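Local coordinates for protein glutamine cyclotransferase (Xanthomonas campestris, PDB 3MBR) that probably converts N-terminal glutamine of peptides to pyroglutamate, as glutaminyl cyclases do, and binds a calcium ion at the centre of a five-bladed beta-propeller, at residues 34-39 / 68-73; 151-156 / 203-208. The protein carries 1 engineered substitution. All coordinates share one frame; numbering follows the deposited sequence.

Contact 1 of 2, residues 34-39 / 68-73. Engineered in segment 68-73: A68 (natural residue Glu).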
loop_
_atom_site.group_PDB
_atom_site.type_symbol
_atom_site.label_atom_id
_atom_site.label_comp_id
_atom_site.label_asym_id
_atom_site.label_seq_id
_atom_site.Cartn_x
_atom_site.Cartn_y
_atom_site.Cartn_z
ATOM N N TYR A 34 -8.256 -3.579 -5.493
ATOM C CA TYR A 34 -8.995 -2.535 -4.794
ATOM C C TYR A 34 -7.971 -1.434 -4.614
ATOM O O TYR A 34 -6.813 -1.692 -4.183
ATOM C CB TYR A 34 -9.455 -3.070 -3.428
ATOM C CG TYR A 34 -10.586 -4.035 -3.593
ATOM C CD1 TYR A 34 -10.313 -5.362 -3.932
ATOM C CD2 TYR A 34 -11.933 -3.608 -3.495
ATOM C CE1 TYR A 34 -11.322 -6.297 -4.125
ATOM C CE2 TYR A 34 -12.990 -4.591 -3.657
ATOM C CZ TYR A 34 -12.667 -5.905 -3.983
ATOM O OH TYR A 34 -13.697 -6.815 -4.173
ATOM N N GLU A 35 -8.374 -0.220 -4.946
ATOM C CA GLU A 35 -7.451 0.891 -4.992
ATOM C C GLU A 35 -8.033 2.138 -4.335
ATOM O O GLU A 35 -9.185 2.498 -4.680
ATOM C CB GLU A 35 -7.151 1.228 -6.455
ATOM C CG GLU A 35 -6.044 2.253 -6.634
ATOM C CD GLU A 35 -5.668 2.414 -8.119
ATOM O OE1 GLU A 35 -6.310 1.798 -9.018
ATOM O OE2 GLU A 35 -4.704 3.162 -8.376
ATOM N N SER A 36 -7.352 2.776 -3.395
ATOM C CA SER A 36 -7.767 4.027 -2.743
ATOM C C SER A 36 -7.259 5.168 -3.628
ATOM O O SER A 36 -6.123 5.079 -4.143
ATOM C CB SER A 36 -6.909 4.014 -1.325
ATOM O OG SER A 36 -7.419 5.211 -0.701
ATOM N N THR A 37 -8.019 6.202 -3.856
ATOM C CA THR A 37 -7.523 7.346 -4.638
ATOM C C THR A 37 -7.779 8.557 -3.811
ATOM O O THR A 37 -8.886 8.719 -3.289
ATOM C CB THR A 37 -8.103 7.374 -6.059
ATOM O OG1 THR A 37 -9.523 7.509 -6.074
ATOM C CG2 THR A 37 -7.783 6.150 -6.832
ATOM N N GLY A 38 -6.767 9.447 -3.719
ATOM C CA GLY A 38 -6.654 10.418 -2.665
ATOM C C GLY A 38 -6.772 11.752 -3.235
ATOM O O GLY A 38 -5.979 12.150 -4.050
ATOM N N GLU A 39 -7.804 12.450 -2.794
ATOM C CA GLU A 39 -7.802 13.915 -2.855
ATOM C C GLU A 39 -8.870 14.370 -1.878
ATOM O O GLU A 39 -9.935 13.784 -1.801
ATOM C CB GLU A 39 -8.050 14.491 -4.264
ATOM C CG GLU A 39 -7.788 16.007 -4.257
ATOM C CD GLU A 39 -7.589 16.629 -5.630
ATOM O OE1 GLU A 39 -7.762 17.886 -5.704
ATOM O OE2 GLU A 39 -7.252 15.883 -6.615
ATOM N N ALA A 68 -6.740 7.421 2.479
ATOM C CA ALA A 68 -5.358 7.003 2.414
ATOM C C ALA A 68 -5.324 5.480 2.197
ATOM O O ALA A 68 -6.184 4.900 1.443
ATOM C CB ALA A 68 -4.576 7.486 3.624
ATOM N N GLY A 69 -4.390 4.774 2.867
ATOM C CA GLY A 69 -4.244 3.330 2.620
ATOM C C GLY A 69 -5.436 2.453 2.961
ATOM O O GLY A 69 -6.303 2.833 3.801
ATOM N N ILE A 70 -5.460 1.244 2.400
ATOM C CA ILE A 70 -6.592 0.312 2.515
ATOM C C ILE A 70 -6.078 -1.108 2.673
ATOM O O ILE A 70 -5.010 -1.444 2.172
ATOM C CB ILE A 70 -7.523 0.398 1.297
ATOM C CG1 ILE A 70 -6.694 0.236 -0.005
ATOM C CG2 ILE A 70 -8.348 1.755 1.320
ATOM C CD1 ILE A 70 -7.634 -0.057 -1.205
ATOM N N VAL A 71 -6.924 -1.955 3.282
ATOM C CA VAL A 71 -6.629 -3.369 3.396
ATOM C C VAL A 71 -7.909 -4.157 3.475
ATOM O O VAL A 71 -8.923 -3.607 3.933
ATOM C CB VAL A 71 -5.773 -3.599 4.702
ATOM C CG1 VAL A 71 -6.592 -3.196 5.956
ATOM C CG2 VAL A 71 -5.221 -4.962 4.813
ATOM N N ALA A 72 -7.930 -5.396 3.057
ATOM C CA ALA A 72 -9.087 -6.256 3.295
ATOM C C ALA A 72 -8.888 -7.070 4.566
ATOM O O ALA A 72 -7.731 -7.548 4.828
ATOM C CB ALA A 72 -9.192 -7.250 2.099
ATOM N N TRP A 73 -9.969 -7.299 5.272
ATOM C CA TRP A 73 -9.972 -8.195 6.449
ATOM C C TRP A 73 -11.269 -8.921 6.448
ATOM O O TRP A 73 -12.307 -8.299 6.658
ATOM C CB TRP A 73 -9.766 -7.434 7.772
ATOM C CG TRP A 73 -9.734 -8.428 8.916
ATOM C CD1 TRP A 73 -10.714 -8.747 9.745
ATOM C CD2 TRP A 73 -8.642 -9.272 9.239
ATOM N NE1 TRP A 73 -10.329 -9.707 10.587
ATOM C CE2 TRP A 73 -9.050 -10.082 10.291
ATOM C CE3 TRP A 73 -7.339 -9.391 8.744
ATOM C CZ2 TRP A 73 -8.210 -11.019 10.906
ATOM C CZ3 TRP A 73 -6.461 -10.368 9.366
ATOM C CH2 TRP A 73 -6.940 -11.168 10.407
#

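Contact 2 of 2, residues 151-156 / 203-208. With CA (calcium ion), chain B.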
loop_
_atom_site.group_PDB
_atom_site.type_symbol
_atom_site.label_atom_id
_atom_site.label_comp_id
_atom_site.label_asym_id
_atom_site.label_seq_id
_atom_site.Cartn_x
_atom_site.Cartn_y
_atom_site.Cartn_z
ATOM N N ASN A 151 8.635 7.617 6.360
ATOM C CA ASN A 151 8.055 7.976 5.059
ATOM C C ASN A 151 7.798 6.747 4.242
ATOM O O ASN A 151 7.995 6.750 3.045
ATOM C CB ASN A 151 8.939 8.974 4.260
ATOM C CG ASN A 151 8.690 10.365 4.659
ATOM O OD1 ASN A 151 7.884 11.092 4.019
ATOM N ND2 ASN A 151 9.373 10.791 5.672
ATOM N N LEU A 152 6.972 5.887 4.799
ATOM C CA LEU A 152 6.566 4.625 4.121
ATOM C C LEU A 152 5.159 4.729 3.580
ATOM O O LEU A 152 4.166 4.764 4.398
ATOM C CB LEU A 152 6.695 3.503 5.069
ATOM C CG LEU A 152 8.059 3.268 5.682
ATOM C CD1 LEU A 152 8.143 2.138 6.699
ATOM C CD2 LEU A 152 9.287 3.125 4.680
ATOM N N ASN A 153 4.990 5.105 2.313
ATOM C CA ASN A 153 3.693 5.624 1.869
ATOM C C ASN A 153 2.815 4.383 1.426
ATOM O O ASN A 153 1.602 4.589 1.087
ATOM C CB ASN A 153 3.768 6.696 0.686
ATOM C CG ASN A 153 4.160 6.055 -0.682
ATOM O OD1 ASN A 153 4.666 4.983 -0.731
ATOM N ND2 ASN A 153 3.918 6.718 -1.768
ATOM N N GLU A 154 3.367 3.133 1.368
ATOM C CA GLU A 154 2.501 1.981 1.040
ATOM C C GLU A 154 3.095 0.727 1.601
ATOM O O GLU A 154 4.341 0.588 1.648
ATOM C CB GLU A 154 2.394 1.895 -0.511
ATOM C CG GLU A 154 1.707 0.638 -1.099
ATOM C CD GLU A 154 0.242 0.350 -0.727
ATOM O OE1 GLU A 154 -0.397 -0.486 -1.411
ATOM O OE2 GLU A 154 -0.214 0.868 0.345
ATOM N N LEU A 155 2.217 -0.199 2.021
ATOM C CA LEU A 155 2.656 -1.486 2.599
ATOM C C LEU A 155 1.994 -2.642 1.884
ATOM O O LEU A 155 0.855 -2.487 1.315
ATOM C CB LEU A 155 2.150 -1.570 4.056
ATOM C CG LEU A 155 2.772 -0.527 5.030
ATOM C CD1 LEU A 155 2.169 -0.731 6.433
ATOM C CD2 LEU A 155 4.269 -0.577 5.091
ATOM N N GLU A 156 2.636 -3.812 1.959
ATOM C CA GLU A 156 1.955 -5.011 1.509
ATOM C C GLU A 156 2.639 -6.190 2.209
ATOM O O GLU A 156 3.887 -6.297 2.179
ATOM C CB GLU A 156 2.088 -5.158 -0.001
ATOM C CG GLU A 156 1.257 -6.343 -0.557
ATOM C CD GLU A 156 -0.237 -6.190 -0.370
ATOM O OE1 GLU A 156 -0.920 -7.170 -0.758
ATOM O OE2 GLU A 156 -0.744 -5.116 0.047
ATOM N N ASN A 203 3.046 13.822 -6.344
ATOM C CA ASN A 203 3.395 13.741 -7.810
ATOM C C ASN A 203 3.216 12.258 -8.231
ATOM O O ASN A 203 2.648 11.529 -7.472
ATOM C CB ASN A 203 4.824 14.278 -8.082
ATOM C CG ASN A 203 4.859 15.778 -8.092
ATOM O OD1 ASN A 203 5.809 16.378 -7.599
ATOM N ND2 ASN A 203 3.805 16.428 -8.655
ATOM N N ASP A 204 3.817 11.780 -9.345
ATOM C CA ASP A 204 3.460 10.399 -9.797
ATOM C C ASP A 204 4.284 9.272 -9.130
ATOM O O ASP A 204 5.033 8.495 -9.821
ATOM C CB ASP A 204 3.508 10.330 -11.364
ATOM C CG ASP A 204 2.550 11.313 -12.064
ATOM O OD1 ASP A 204 2.502 11.308 -13.348
ATOM O OD2 ASP A 204 1.854 12.118 -11.378
ATOM N N VAL A 205 4.219 9.236 -7.790
ATOM C CA VAL A 205 5.028 8.335 -7.007
ATOM C C VAL A 205 4.376 6.965 -7.041
ATOM O O VAL A 205 3.121 6.809 -7.177
ATOM C CB VAL A 205 5.161 8.737 -5.536
ATOM C CG1 VAL A 205 6.116 9.969 -5.356
ATOM C CG2 VAL A 205 3.830 8.989 -4.893
ATOM N N LEU A 206 5.195 5.917 -6.865
ATOM C CA LEU A 206 4.679 4.554 -6.583
ATOM C C LEU A 206 3.860 4.650 -5.310
ATOM O O LEU A 206 4.295 5.307 -4.325
ATOM C CB LEU A 206 5.878 3.579 -6.432
ATOM C CG LEU A 206 5.521 2.067 -6.548
ATOM C CD1 LEU A 206 6.736 1.218 -6.952
ATOM C CD2 LEU A 206 4.948 1.452 -5.297
ATOM N N ASN A 207 2.697 4.049 -5.302
ATOM C CA ASN A 207 1.854 4.202 -4.121
ATOM C C ASN A 207 0.931 3.022 -3.960
ATOM O O ASN A 207 0.032 3.048 -3.112
ATOM C CB ASN A 207 1.078 5.519 -4.170
ATOM C CG ASN A 207 0.920 6.126 -2.862
ATOM O OD1 ASN A 207 1.101 7.344 -2.811
ATOM N ND2 ASN A 207 0.444 5.403 -1.876
ATOM N N GLY A 208 1.093 1.953 -4.745
ATOM C CA GLY A 208 0.198 0.797 -4.629
ATOM C C GLY A 208 1.051 -0.450 -4.773
ATOM O O GLY A 208 1.759 -0.555 -5.814
HETATM CA CA CA B . -0.903 -2.740 -0.476
HETATM O O HOH W 1 -2.533 -2.524 1.308
#

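Contact 1 of 2, residues 34-39 / 68-73
The hydroxyl of S36 is gripped from two sources: it donates to the backbone carbonyl of A68, an engineered residue that is glutamate in the natural protein, and Q79 NE2 makes a weak hydrogen bond to it. At 2.5 Å, OG to A68 O is unusually short, so the exact length is doubtful. OG lies anti to the backbone N of S36 (chi1 -177°), which carries it off its own strand to the start of strand 67-73. Next to this polar bond, I70 supplies the apolar half of the contact. Its CG2 sits 3.8 Å from S36 CB, while CD1 reaches across to the backbone of strand 32-37, 3.5 Å from Y34 O and 3.6 Å from S36 N. The same methyl lies 4.2 Å from Y34 CB, before the tyrosine ring turns away to meet F27 nearly parallel. F27 and L77 also touch I70. The two strand segments run at 161° to each other, 6.8 Å apart at their closest, yet belong to different sheets: the second strand of one blade packs against the innermost strand of the next, face to face, as neighbouring blades do in a beta-propeller.

Contact 2 of 2, residues 151-156 / 203-208
This contact includes part of the calcium site on the propeller axis, where the innermost strands of two blades, 152-158 and 206-212, come together. N153 makes the hydrogen bond between them: its ND2 donates to L206 O at 2.9 Å, with an N-H...O angle of 167°. The acceptor lies nearly in the plane of the N153 amide, and the donor in turn lies in the plane of the L206 carbonyl. Because N165 ND2 binds N153 OD1, both ends of the amide are held and its rotation is fixed. The amide of N207 lies against that of N153, their planes turned by 38°.

Strand 206-212 is the inner edge of a blade whose outermost strand, 9-16, comes from the other end of the chain, the Velcro closure of the propeller ring. Within this blade N207 and G208 both face T221 as a classic beta bulge.

Farther along, E154 lies over the N207-G208 backbone, with CG 3.6 Å from N207 O and OE1 3.5 Å from G208 CA. A bend at chi2 (61°) turns its carboxylate along its own strand toward L155 and E156, where OE1 binds calcium at 2.5 Å and OE2 accepts a weak hydrogen bond from L155 N. The carbonyl of L155 and OE2 of E156 are also ligands, the latter at 2.4 Å. E156 OE1 is bonded to F211 N, which ties the carboxylate to strand 206-212 and sets its orientation. A water 2.4 Å from the calcium and the backbone carbonyls of L26 and I209 complete six ligands; with two carboxylates among them, the ion's charge would be largely balanced within this buried site.

Contacts 1 and 2 lie around the same central axis, their centres 11 Å apart and their nearest atoms about 5 Å apart without touching. The two stand differently to the calcium ion. Contact 2 provides three of its protein ligands directly, whereas 34-39 and 68-73 stand one layer back: the side chain of I70 is about 7 Å from the ion and about 6 Å from that of E154. Strand 32-37 pairs with strand 23-29, which carries the ligand L26, and the side chain of E35 lies about 4 Å from that of L26. L26 also approaches G208 of contact 2, so strand 23-29 lies between 32-37 and 206-212, while I70 of 68-73 faces E154 more directly.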